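Putative isocitrate dehydrogenase, NAD-dependent (Methylococcus capsulatus, PDB 6LKY) probably catalyses the NAD-dependent oxidative decarboxylation of isocitrate with the help of magnesium, and binds NAD. Local coordinates at residues Ile153-Phe158 and Arg190-Glu195; Ala275-Met280 and Ala327-Ala332; Ala38-Val43 and Pro68-Val73. The protein carries 1 engineered substitution. All blocks are in the same frame, centred on the assembly; numbering follows the deposited sequence.

How the interactions relate
The three contacts illustrate how chemistry follows position in one fold. Interaction 2 is the fully buried one, joining a helix start to the C-terminal helix mainly through a methionine thioether, with no hydrogen bond between its segments. Interaction 1, on the opposite side of the chain's centre from the other two, pairs two helices: apolar groups pack inward and a salt bridge lies on the more exposed side. Interaction 3 is partly buried and sets a helix start against an irregular loop, mainly through methyl groups. Interactions 2 and 3 come within about 5 Å at their nearest atoms and touch the same NAD, at its adenine and nicotinamide ends, while interaction 1 lies away from these sites.

Interaction 1 (Ile153-Phe158 and Arg190-Glu195)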
loop_
_atom_site.group_PDB
_atom_site.type_symbol
_atom_site.label_atom_id
_atom_site.label_comp_id
_atom_site.label_asym_id
_atom_site.label_seq_id
_atom_site.Cartn_x
_atom_site.Cartn_y
_atom_site.Cartn_z
ATOM N N ILE A 153 9.129 -11.640 15.201
ATOM C CA ILE A 153 9.423 -10.615 14.190
ATOM C C ILE A 153 9.657 -9.250 14.843
ATOM O O ILE A 153 10.530 -8.480 14.408
ATOM C CB ILE A 153 8.340 -10.555 13.083
ATOM C CG1 ILE A 153 8.857 -9.733 11.892
ATOM C CG2 ILE A 153 7.026 -9.932 13.564
ATOM C CD1 ILE A 153 10.074 -10.354 11.194
ATOM N N ILE A 154 8.924 -8.931 15.915
ATOM C CA ILE A 154 9.105 -7.609 16.514
ATOM C C ILE A 154 10.426 -7.539 17.287
ATOM O O ILE A 154 11.145 -6.524 17.225
ATOM C CB ILE A 154 7.894 -7.238 17.390
ATOM C CG1 ILE A 154 6.642 -7.041 16.508
ATOM C CG2 ILE A 154 8.202 -5.962 18.222
ATOM C CD1 ILE A 154 5.301 -7.322 17.223
ATOM N N ARG A 155 10.786 -8.614 18.009
ATOM C CA ARG A 155 12.111 -8.648 18.618
ATOM C C ARG A 155 13.202 -8.568 17.558
ATOM O O ARG A 155 14.218 -7.890 17.767
ATOM C CB ARG A 155 12.293 -9.910 19.465
ATOM C CG ARG A 155 11.444 -9.941 20.716
ATOM C CD ARG A 155 12.068 -10.789 21.801
ATOM N NE ARG A 155 11.409 -10.548 23.080
ATOM C CZ ARG A 155 10.435 -11.313 23.555
ATOM N NH1 ARG A 155 10.044 -12.380 22.866
ATOM N NH2 ARG A 155 9.873 -11.030 24.724
ATOM N N TYR A 156 13.026 -9.252 16.416
ATOM C CA TYR A 156 14.024 -9.133 15.357
ATOM C C TYR A 156 14.184 -7.687 14.924
ATOM O O TYR A 156 15.307 -7.233 14.685
ATOM C CB TYR A 156 13.680 -9.996 14.139
ATOM C CG TYR A 156 14.787 -9.965 13.090
ATOM C CD1 TYR A 156 14.946 -8.877 12.245
ATOM C CD2 TYR A 156 15.684 -11.016 12.970
ATOM C CE1 TYR A 156 15.961 -8.828 11.319
ATOM C CE2 TYR A 156 16.699 -10.986 12.031
ATOM C CZ TYR A 156 16.835 -9.886 11.218
ATOM O OH TYR A 156 17.844 -9.835 10.280
ATOM N N ALA A 157 13.074 -6.950 14.797
ATOM C CA ALA A 157 13.177 -5.560 14.358
ATOM C C ALA A 157 13.949 -4.714 15.375
ATOM O O ALA A 157 14.805 -3.904 15.001
ATOM C CB ALA A 157 11.781 -4.972 14.108
ATOM N N PHE A 158 13.656 -4.883 16.666
ATOM C CA PHE A 158 14.390 -4.108 17.678
ATOM C C PHE A 158 15.868 -4.506 17.746
ATOM O O PHE A 158 16.748 -3.632 17.830
ATOM C CB PHE A 158 13.732 -4.268 19.046
ATOM C CG PHE A 158 12.522 -3.392 19.243
ATOM C CD1 PHE A 158 12.662 -2.047 19.515
ATOM C CD2 PHE A 158 11.250 -3.920 19.165
ATOM C CE1 PHE A 158 11.553 -1.244 19.711
ATOM C CE2 PHE A 158 10.133 -3.121 19.348
ATOM C CZ PHE A 158 10.288 -1.783 19.626
ATOM N N ARG A 190 3.730 -3.268 21.468
ATOM C CA ARG A 190 3.793 -2.329 22.587
ATOM C C ARG A 190 4.420 -2.970 23.816
ATOM O O ARG A 190 5.194 -2.324 24.533
ATOM C CB ARG A 190 2.400 -1.793 22.914
ATOM C CG ARG A 190 1.921 -0.830 21.858
ATOM C CD ARG A 190 0.515 -0.359 22.081
ATOM N NE ARG A 190 0.246 0.766 21.195
ATOM C CZ ARG A 190 -0.960 1.269 20.970
ATOM N NH1 ARG A 190 -2.025 0.733 21.554
ATOM N NH2 ARG A 190 -1.102 2.301 20.154
ATOM N N GLU A 191 4.112 -4.242 24.072
ATOM C CA GLU A 191 4.724 -4.898 25.224
ATOM C C GLU A 191 6.225 -5.064 25.020
ATOM O O GLU A 191 7.023 -4.732 25.903
ATOM C CB GLU A 191 4.043 -6.242 25.495
ATOM C CG GLU A 191 2.709 -6.080 26.212
ATOM C CD GLU A 191 1.810 -7.313 26.132
ATOM O OE1 GLU A 191 0.632 -7.197 26.538
ATOM O OE2 GLU A 191 2.265 -8.385 25.663
ATOM N N ILE A 192 6.634 -5.515 23.832
ATOM C CA ILE A 192 8.050 -5.777 23.588
ATOM C C ILE A 192 8.861 -4.485 23.554
ATOM O O ILE A 192 10.045 -4.479 23.921
ATOM C CB ILE A 192 8.199 -6.591 22.287
ATOM C CG1 ILE A 192 7.806 -8.056 22.537
ATOM C CG2 ILE A 192 9.618 -6.458 21.689
ATOM C CD1 ILE A 192 7.764 -8.911 21.289
ATOM N N ALA A 193 8.244 -3.368 23.146
ATOM C CA ALA A 193 8.970 -2.103 23.068
ATOM C C ALA A 193 9.548 -1.697 24.419
ATOM O O ALA A 193 10.586 -1.023 24.474
ATOM C CB ALA A 193 8.051 -1.001 22.537
ATOM N N LYS A 194 8.890 -2.087 25.513
ATOM C CA LYS A 194 9.360 -1.726 26.845
ATOM C C LYS A 194 10.634 -2.466 27.226
ATOM O O LYS A 194 11.343 -2.028 28.137
ATOM C CB LYS A 194 8.236 -1.955 27.856
ATOM C CG LYS A 194 7.049 -1.007 27.593
ATOM C CD LYS A 194 5.968 -1.044 28.670
ATOM C CE LYS A 194 5.399 -2.434 28.857
ATOM N NZ LYS A 194 3.982 -2.366 29.308
ATOM N N GLU A 195 10.950 -3.564 26.541
ATOM C CA GLU A 195 12.229 -4.235 26.710
ATOM C C GLU A 195 13.371 -3.510 26.009
ATOM O O GLU A 195 14.517 -3.959 26.111
ATOM C CB GLU A 195 12.150 -5.668 26.183
ATOM C CG GLU A 195 11.122 -6.535 26.876
ATOM C CD GLU A 195 10.861 -7.837 26.132
ATOM O OE1 GLU A 195 11.689 -8.231 25.272
ATOM O OE2 GLU A 195 9.806 -8.455 26.395
#
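Helices 147-163 and 181-193 approach each other here, with the CA atoms of Arg155 and Ile192 7.0 Å apart and Phe158, a turn further along its helix, facing Ala193. Ile192 stands at the centre. Its CG2 meets Ile154 CG2 at 3.8 Å and also touches Phe158 CD2, while its CD1 lies over the centre of one face of the Arg155 guanidinium, 4.2 Å above the plane. Ile154 CG2 sits at the edge of the Phe158 ring, and Phe158 CZ reaches Ala193 CB at 3.8 Å; the ring also stacks with Tyr196. Arg155, its chain extended from CG to NE (chi2 -153°), stretches over Ile192 to grip Glu195 side-on. NE donates to Glu195 OE1 (3.2 Å, 159°) and NH2 to OE2 (3.1 Å), each oxygen using its syn lone pair. The guanidinium and carboxylate lie almost in one plane, tilted by 18°. Were Arg155 replaced by an alanine, the Glu195 carboxylate would probably lose its charged mate and be free to turn, and the end of Ile192 its cover. Ile153 and Ala157 face strand 111-117, placing the pair on the flank of the sheet. The chemistry is thus graded: apolar branches on the buried side, and on the more exposed side a two-pronged ion pair from the first helix to the residues following the second.

Interaction 2 (Ala275-Met280 and Ala327-Ala332). With NAD (nicotinamide-adenine-dinucleotide), chain C.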
loop_
_atom_site.group_PDB
_atom_site.type_symbol
_atom_site.label_atom_id
_atom_site.label_comp_id
_atom_site.label_asym_id
_atom_site.label_seq_id
_atom_site.Cartn_x
_atom_site.Cartn_y
_atom_site.Cartn_z
ATOM N N ALA A 275 16.967 -5.778 -18.297
ATOM C CA ALA A 275 16.673 -5.716 -16.866
ATOM C C ALA A 275 17.840 -5.140 -16.065
ATOM O O ALA A 275 19.004 -5.473 -16.301
ATOM C CB ALA A 275 16.320 -7.107 -16.332
ATOM N N ASN A 276 17.512 -4.293 -15.095
ATOM C CA ASN A 276 18.495 -3.770 -14.158
ATOM C C ASN A 276 18.981 -4.878 -13.234
ATOM O O ASN A 276 18.161 -5.510 -12.557
ATOM C CB ASN A 276 17.899 -2.636 -13.339
ATOM C CG ASN A 276 18.949 -1.837 -12.602
ATOM O OD1 ASN A 276 20.052 -2.331 -12.325
ATOM N ND2 ASN A 276 18.617 -0.589 -12.281
ATOM N N PRO A 277 20.282 -5.156 -13.177
ATOM C CA PRO A 277 20.784 -6.216 -12.298
ATOM C C PRO A 277 21.132 -5.742 -10.900
ATOM O O PRO A 277 21.566 -6.560 -10.080
ATOM C CB PRO A 277 22.043 -6.690 -13.043
ATOM C CG PRO A 277 22.551 -5.442 -13.717
ATOM C CD PRO A 277 21.332 -4.617 -14.062
ATOM N N THR A 278 20.928 -4.454 -10.625
ATOM C CA THR A 278 21.338 -3.872 -9.352
ATOM C C THR A 278 20.723 -4.608 -8.173
ATOM O O THR A 278 21.416 -4.922 -7.201
ATOM C CB THR A 278 20.943 -2.400 -9.316
ATOM O OG1 THR A 278 21.538 -1.725 -10.431
ATOM C CG2 THR A 278 21.370 -1.752 -7.997
ATOM N N ALA A 279 19.412 -4.871 -8.229
ATOM C CA ALA A 279 18.738 -5.523 -7.107
ATOM C C ALA A 279 19.369 -6.875 -6.797
ATOM O O ALA A 279 19.663 -7.186 -5.635
ATOM C CB ALA A 279 17.246 -5.676 -7.405
ATOM N N MET A 280 19.608 -7.688 -7.831
ATOM C CA MET A 280 20.229 -8.992 -7.605
ATOM C C MET A 280 21.649 -8.845 -7.072
ATOM O O MET A 280 22.075 -9.603 -6.188
ATOM C CB MET A 280 20.230 -9.809 -8.896
ATOM C CG MET A 280 20.331 -11.304 -8.639
ATOM S SD MET A 280 18.790 -11.947 -7.925
ATOM C CE MET A 280 19.413 -12.892 -6.527
ATOM N N ALA A 327 24.050 -6.820 -19.448
ATOM C CA ALA A 327 25.445 -7.271 -19.456
ATOM C C ALA A 327 26.448 -6.104 -19.362
ATOM O O ALA A 327 27.398 -6.200 -18.571
ATOM C CB ALA A 327 25.705 -8.150 -20.681
ATOM N N GLN A 328 26.279 -5.018 -20.163
ATOM C CA GLN A 328 26.956 -3.740 -19.857
ATOM C C GLN A 328 27.086 -3.439 -18.402
ATOM O O GLN A 328 28.191 -3.262 -17.875
ATOM C CB GLN A 328 26.225 -2.496 -20.374
ATOM C CG GLN A 328 27.032 -1.195 -20.867
ATOM C CD GLN A 328 27.484 -0.902 -22.253
ATOM O OE1 GLN A 328 26.714 -0.918 -23.194
ATOM N NE2 GLN A 328 28.693 -0.317 -22.311
ATOM N N MET A 329 25.938 -3.160 -17.802
ATOM C CA MET A 329 25.918 -2.634 -16.459
ATOM C C MET A 329 26.640 -3.577 -15.523
ATOM O O MET A 329 27.403 -3.134 -14.656
ATOM C CB MET A 329 24.473 -2.398 -16.035
ATOM C CG MET A 329 24.384 -1.692 -14.727
ATOM S SD MET A 329 22.726 -1.156 -14.302
ATOM C CE MET A 329 23.109 -0.280 -12.790
ATOM N N ALA A 330 26.467 -4.890 -15.739
ATOM C CA ALA A 330 27.196 -5.861 -14.932
ATOM C C ALA A 330 28.714 -5.712 -15.132
ATOM O O ALA A 330 29.479 -5.773 -14.167
ATOM C CB ALA A 330 26.733 -7.291 -15.264
ATOM N N GLU A 331 29.180 -5.533 -16.381
ATOM C CA GLU A 331 30.623 -5.399 -16.617
ATOM C C GLU A 331 31.163 -4.136 -15.992
ATOM O O GLU A 331 32.227 -4.175 -15.376
ATOM C CB GLU A 331 30.974 -5.429 -18.103
ATOM C CG GLU A 331 31.749 -6.676 -18.543
ATOM C CD GLU A 331 33.061 -6.824 -17.728
ATOM O OE1 GLU A 331 33.258 -7.916 -17.128
ATOM O OE2 GLU A 331 33.863 -5.817 -17.528
ATOM N N ALA A 332 30.413 -3.026 -16.091
ATOM C CA ALA A 332 30.806 -1.784 -15.416
ATOM C C ALA A 332 30.959 -1.990 -13.914
ATOM O O ALA A 332 31.952 -1.553 -13.300
ATOM C CB ALA A 332 29.789 -0.671 -15.693
HETATM P PA NAD C . 7.458 -7.594 -11.474
HETATM O O1A NAD C . 7.913 -8.864 -12.152
HETATM O O2A NAD C . 8.379 -7.225 -10.352
HETATM O O5B NAD C . 7.326 -6.434 -12.569
HETATM C C5B NAD C . 6.818 -5.167 -12.161
HETATM C C4B NAD C . 7.383 -4.096 -13.073
HETATM O O4B NAD C . 8.748 -3.874 -12.665
HETATM C C3B NAD C . 7.381 -4.587 -14.515
HETATM O O3B NAD C . 7.012 -3.541 -15.401
HETATM C C2B NAD C . 8.826 -5.003 -14.743
HETATM O O2B NAD C . 9.263 -4.896 -16.107
HETATM C C1B NAD C . 9.607 -4.123 -13.777
HETATM N N9A NAD C . 10.777 -4.921 -13.442
HETATM C C8A NAD C . 10.850 -5.596 -12.133
HETATM N N7A NAD C . 12.253 -6.045 -12.199
HETATM C C5A NAD C . 12.969 -4.826 -12.562
HETATM C C6A NAD C . 14.242 -5.142 -13.327
HETATM N N6A NAD C . 15.239 -5.682 -12.389
HETATM N N1A NAD C . 14.737 -3.879 -13.895
HETATM C C2A NAD C . 13.828 -3.256 -14.878
HETATM N N3A NAD C . 12.516 -3.908 -14.890
HETATM C C4A NAD C . 12.031 -4.154 -13.534
HETATM O O3 NAD C . 6.007 -7.783 -10.815
HETATM P PN NAD C . 4.735 -8.461 -11.503
HETATM O O1N NAD C . 4.654 -8.243 -12.981
HETATM O O2N NAD C . 3.532 -7.892 -10.768
HETATM O O5D NAD C . 4.855 -10.039 -11.222
HETATM C C5D NAD C . 5.518 -10.898 -12.164
HETATM C C4D NAD C . 5.763 -12.257 -11.522
HETATM O O4D NAD C . 6.822 -12.195 -10.550
HETATM C C3D NAD C . 4.512 -12.766 -10.804
HETATM O O3D NAD C . 4.322 -14.126 -11.183
HETATM C C2D NAD C . 4.885 -12.666 -9.336
HETATM O O2D NAD C . 4.280 -13.661 -8.513
HETATM C C1D NAD C . 6.394 -12.865 -9.351
HETATM N N1N NAD C . 6.952 -12.358 -8.071
HETATM C C2N NAD C . 8.296 -12.837 -7.783
HETATM C C3N NAD C . 8.598 -12.401 -6.368
HETATM C C7N NAD C . 9.751 -13.175 -5.721
HETATM O O7N NAD C . 10.550 -12.347 -4.886
HETATM N N7N NAD C . 10.536 -13.899 -6.718
HETATM C C4N NAD C . 8.687 -10.893 -6.197
HETATM C C5N NAD C . 7.524 -10.172 -6.848
HETATM C C6N NAD C . 6.770 -10.892 -7.970
#
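The carboxamide of Asn276 has different company on its two sides: the thioether of Met329 lies on one side of its plane and the backbone N of Thr278 on the other, both displaced toward the oxygen end. Met329 SD stands 3.5 Å from Asn276 OD1, and Thr278 N donates to that same oxygen at 2.9 Å, from 40° out of the carbonyl plane. The latter bond makes an Asx turn and caps the first turn of helix 278-290. Thr278 OG1 also lies close to the amide oxygen, but so close that the detail of that bond is doubtful. The far end of the amide, ND2, is held by Asp317, which should fix its rotation. Beside it lies the adenine of NAD, whose amino nitrogen N6A donates to Asn276 O at 2.9 Å with a bent geometry of 137°, while Asn276 CB sits 3.4 Å from N1A. Asn276 thus contacts the base through its backbone oxygen and CB, and caps the helix with its side-chain oxygen.

Met329 does the bridging. Its chain is extended throughout, with CG opposite the backbone N (chi1 -173°), and this carries the sulfur across to Pro277 CD at 3.7 Å and the methyl CE to Thr278 OG1 at 3.2 Å. The sulfur rests against the proline ring and the amide oxygen together.

Around this joint the elements close in from several directions. Helix 294-310 brings Ile308 against both Thr278 and Met329, helix 13-26 lays Ala19 against Pro277 and Ala330, and Thr326, at the start of helix 326-337, bonds to Ala275 O, tying the adenine-contacting loop to the C-terminal helix.

Interaction 3 (Ala38-Val43 and Pro68-Val73); sequences AGMAAV and PLTTPV. With NAD (nicotinamide-adenine-dinucleotide), chain C.
Leu69 and Ala38 meet at the wall of the NAD pocket of the isocitrate/isopropylmalate dehydrogenase fold, where the loop after strand 63-66 passes the start of helix 39-46. In the Leu69 conformer described, one of two modelled, both methyls bear on Ala38 from one side: CD1 touches Ala38 CB at 3.7 Å and CD2 reaches Ala38 O at 3.5 Å. Gly39 CA lies near CD2, and its positive phi (75°) is one that glycine adopts easily. Farther along, Met40 slants across Thr70. With chi2 and chi3 both near +60°, its chain folds back and sets the terminal CE 3.9 Å from Thr70 CG2, with the ring of Pro72 more loosely beside it. The Thr70 methyl lies between Met40 CE and the ribose hydroxyl O3D of NAD, whereas its hydroxyl bonds to Ser265, itself an NAD-binding residue. The two backbones are also linked through a third party, since Asp10 OD2 accepts from both Met40 N and Thr70 N. On the loop's other face lies the nicotinamide ribose, whose hydroxyl O3D is pinned twice by Thr71: it accepts from Thr71 N at 3.0 Å and donates to Thr71 O, also at 3.0 Å.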
loop_
_atom_site.group_PDB
_atom_site.type_symbol
_atom_site.label_atom_id
_atom_site.label_comp_id
_atom_site.label_asym_id
_atom_site.label_seq_id
_atom_site.Cartn_x
_atom_site.Cartn_y
_atom_site.Cartn_z
ATOM N N ALA A 38 13.765 -24.073 -9.488
ATOM C CA ALA A 38 12.529 -23.796 -8.761
ATOM C C ALA A 38 11.629 -22.929 -9.626
ATOM O O ALA A 38 12.077 -22.323 -10.603
ATOM C CB ALA A 38 12.811 -23.101 -7.414
ATOM N N GLY A 39 10.347 -22.865 -9.245
ATOM C CA GLY A 39 9.402 -22.011 -9.945
ATOM C C GLY A 39 9.006 -22.591 -11.295
ATOM O O GLY A 39 9.032 -23.805 -11.511
ATOM N N MET A 40 8.650 -21.696 -12.221
ATOM C CA MET A 40 8.137 -22.135 -13.518
ATOM C C MET A 40 9.187 -22.927 -14.287
ATOM O O MET A 40 8.869 -23.939 -14.931
ATOM C CB MET A 40 7.664 -20.926 -14.335
ATOM C CG MET A 40 6.742 -21.251 -15.522
ATOM S SD MET A 40 5.205 -22.137 -15.101
ATOM C CE MET A 40 4.242 -20.834 -14.319
ATOM N N ALA A 41 10.454 -22.520 -14.180
ATOM C CA ALA A 41 11.515 -23.282 -14.823
ATOM C C ALA A 41 11.470 -24.734 -14.376
ATOM O O ALA A 41 11.498 -25.650 -15.214
ATOM C CB ALA A 41 12.879 -22.648 -14.520
ATOM N N ALA A 42 11.283 -24.966 -13.066
ATOM C CA ALA A 42 11.250 -26.341 -12.583
ATOM C C ALA A 42 10.000 -27.060 -13.076
ATOM O O ALA A 42 10.068 -28.235 -13.472
ATOM C CB ALA A 42 11.347 -26.370 -11.055
ATOM N N VAL A 43 8.873 -26.346 -13.157
ATOM C CA VAL A 43 7.676 -26.959 -13.720
ATOM C C VAL A 43 7.951 -27.423 -15.141
ATOM O O VAL A 43 7.549 -28.521 -15.542
ATOM C CB VAL A 43 6.481 -25.989 -13.680
ATOM C CG1 VAL A 43 5.341 -26.519 -14.573
ATOM C CG2 VAL A 43 5.983 -25.801 -12.251
ATOM N N PRO A 68 14.149 -14.334 -9.135
ATOM C CA PRO A 68 12.690 -14.226 -8.970
ATOM C C PRO A 68 11.981 -15.466 -9.486
ATOM O O PRO A 68 12.372 -16.048 -10.500
ATOM C CB PRO A 68 12.328 -12.998 -9.809
ATOM C CG PRO A 68 13.437 -12.932 -10.861
ATOM C CD PRO A 68 14.673 -13.337 -10.085
ATOM N N LEU A 69 10.927 -15.869 -8.778
ATOM C CA LEU A 69 10.153 -17.044 -9.149
ATOM C C LEU A 69 8.738 -16.618 -9.509
ATOM O O LEU A 69 8.091 -15.893 -8.746
ATOM C CB LEU A 69 10.151 -18.070 -8.014
ATOM C CG LEU A 69 11.550 -18.619 -7.707
ATOM C CD1 LEU A 69 11.518 -19.683 -6.606
ATOM C CD2 LEU A 69 12.167 -19.188 -8.977
ATOM N N THR A 70 8.271 -17.054 -10.680
ATOM C CA THR A 70 6.904 -16.761 -11.117
ATOM C C THR A 70 5.884 -17.499 -10.248
ATOM O O THR A 70 6.026 -18.699 -9.997
ATOM C CB THR A 70 6.737 -17.177 -12.583
ATOM O OG1 THR A 70 7.439 -16.250 -13.420
ATOM C CG2 THR A 70 5.248 -17.253 -12.996
ATOM N N THR A 71 4.845 -16.790 -9.794
ATOM C CA THR A 71 3.692 -17.427 -9.169
ATOM C C THR A 71 2.445 -17.173 -10.006
ATOM O O THR A 71 2.133 -16.010 -10.291
ATOM C CB THR A 71 3.480 -16.894 -7.729
ATOM O OG1 THR A 71 4.662 -17.135 -6.957
ATOM C CG2 THR A 71 2.259 -17.558 -7.045
ATOM N N PRO A 72 1.701 -18.210 -10.399
ATOM C CA PRO A 72 0.487 -17.988 -11.202
ATOM C C PRO A 72 -0.626 -17.313 -10.403
ATOM O O PRO A 72 -0.760 -17.489 -9.186
ATOM C CB PRO A 72 0.071 -19.398 -11.650
ATOM C CG PRO A 72 1.132 -20.346 -11.139
ATOM C CD PRO A 72 1.948 -19.632 -10.108
ATOM N N VAL A 73 -1.424 -16.526 -11.120
ATOM C CA VAL A 73 -2.501 -15.727 -10.554
ATOM C C VAL A 73 -3.820 -16.480 -10.684
ATOM O O VAL A 73 -4.118 -17.058 -11.739
ATOM C CB VAL A 73 -2.578 -14.348 -11.234
ATOM C CG1 VAL A 73 -1.258 -13.611 -11.069
ATOM C CG2 VAL A 73 -2.897 -14.494 -12.704
HETATM P PA NAD C . 7.458 -7.594 -11.474
HETATM O O1A NAD C . 7.913 -8.864 -12.152
HETATM O O2A NAD C . 8.379 -7.225 -10.352
HETATM O O5B NAD C . 7.326 -6.434 -12.569
HETATM C C5B NAD C . 6.818 -5.167 -12.161
HETATM C C4B NAD C . 7.383 -4.096 -13.073
HETATM O O4B NAD C . 8.748 -3.874 -12.665
HETATM C C3B NAD C . 7.381 -4.587 -14.515
HETATM O O3B NAD C . 7.012 -3.541 -15.401
HETATM C C2B NAD C . 8.826 -5.003 -14.743
HETATM O O2B NAD C . 9.263 -4.896 -16.107
HETATM C C1B NAD C . 9.607 -4.123 -13.777
HETATM N N9A NAD C . 10.777 -4.921 -13.442
HETATM C C8A NAD C . 10.850 -5.596 -12.133
HETATM N N7A NAD C . 12.253 -6.045 -12.199
HETATM C C5A NAD C . 12.969 -4.826 -12.562
HETATM C C6A NAD C . 14.242 -5.142 -13.327
HETATM N N6A NAD C . 15.239 -5.682 -12.389
HETATM N N1A NAD C . 14.737 -3.879 -13.895
HETATM C C2A NAD C . 13.828 -3.256 -14.878
HETATM N N3A NAD C . 12.516 -3.908 -14.890
HETATM C C4A NAD C . 12.031 -4.154 -13.534
HETATM O O3 NAD C . 6.007 -7.783 -10.815
HETATM P PN NAD C . 4.735 -8.461 -11.503
HETATM O O1N NAD C . 4.654 -8.243 -12.981
HETATM O O2N NAD C . 3.532 -7.892 -10.768
HETATM O O5D NAD C . 4.855 -10.039 -11.222
HETATM C C5D NAD C . 5.518 -10.898 -12.164
HETATM C C4D NAD C . 5.763 -12.257 -11.522
HETATM O O4D NAD C . 6.822 -12.195 -10.550
HETATM C C3D NAD C . 4.512 -12.766 -10.804
HETATM O O3D NAD C . 4.322 -14.126 -11.183
HETATM C C2D NAD C . 4.885 -12.666 -9.336
HETATM O O2D NAD C . 4.280 -13.661 -8.513
HETATM C C1D NAD C . 6.394 -12.865 -9.351
HETATM N N1N NAD C . 6.952 -12.358 -8.071
HETATM C C2N NAD C . 8.296 -12.837 -7.783
HETATM C C3N NAD C . 8.598 -12.401 -6.368
HETATM C C7N NAD C . 9.751 -13.175 -5.721
HETATM O O7N NAD C . 10.550 -12.347 -4.886
HETATM N N7N NAD C . 10.536 -13.899 -6.718
HETATM C C4N NAD C . 8.687 -10.893 -6.197
HETATM C C5N NAD C . 7.524 -10.172 -6.848
HETATM C C6N NAD C . 6.770 -10.892 -7.970
#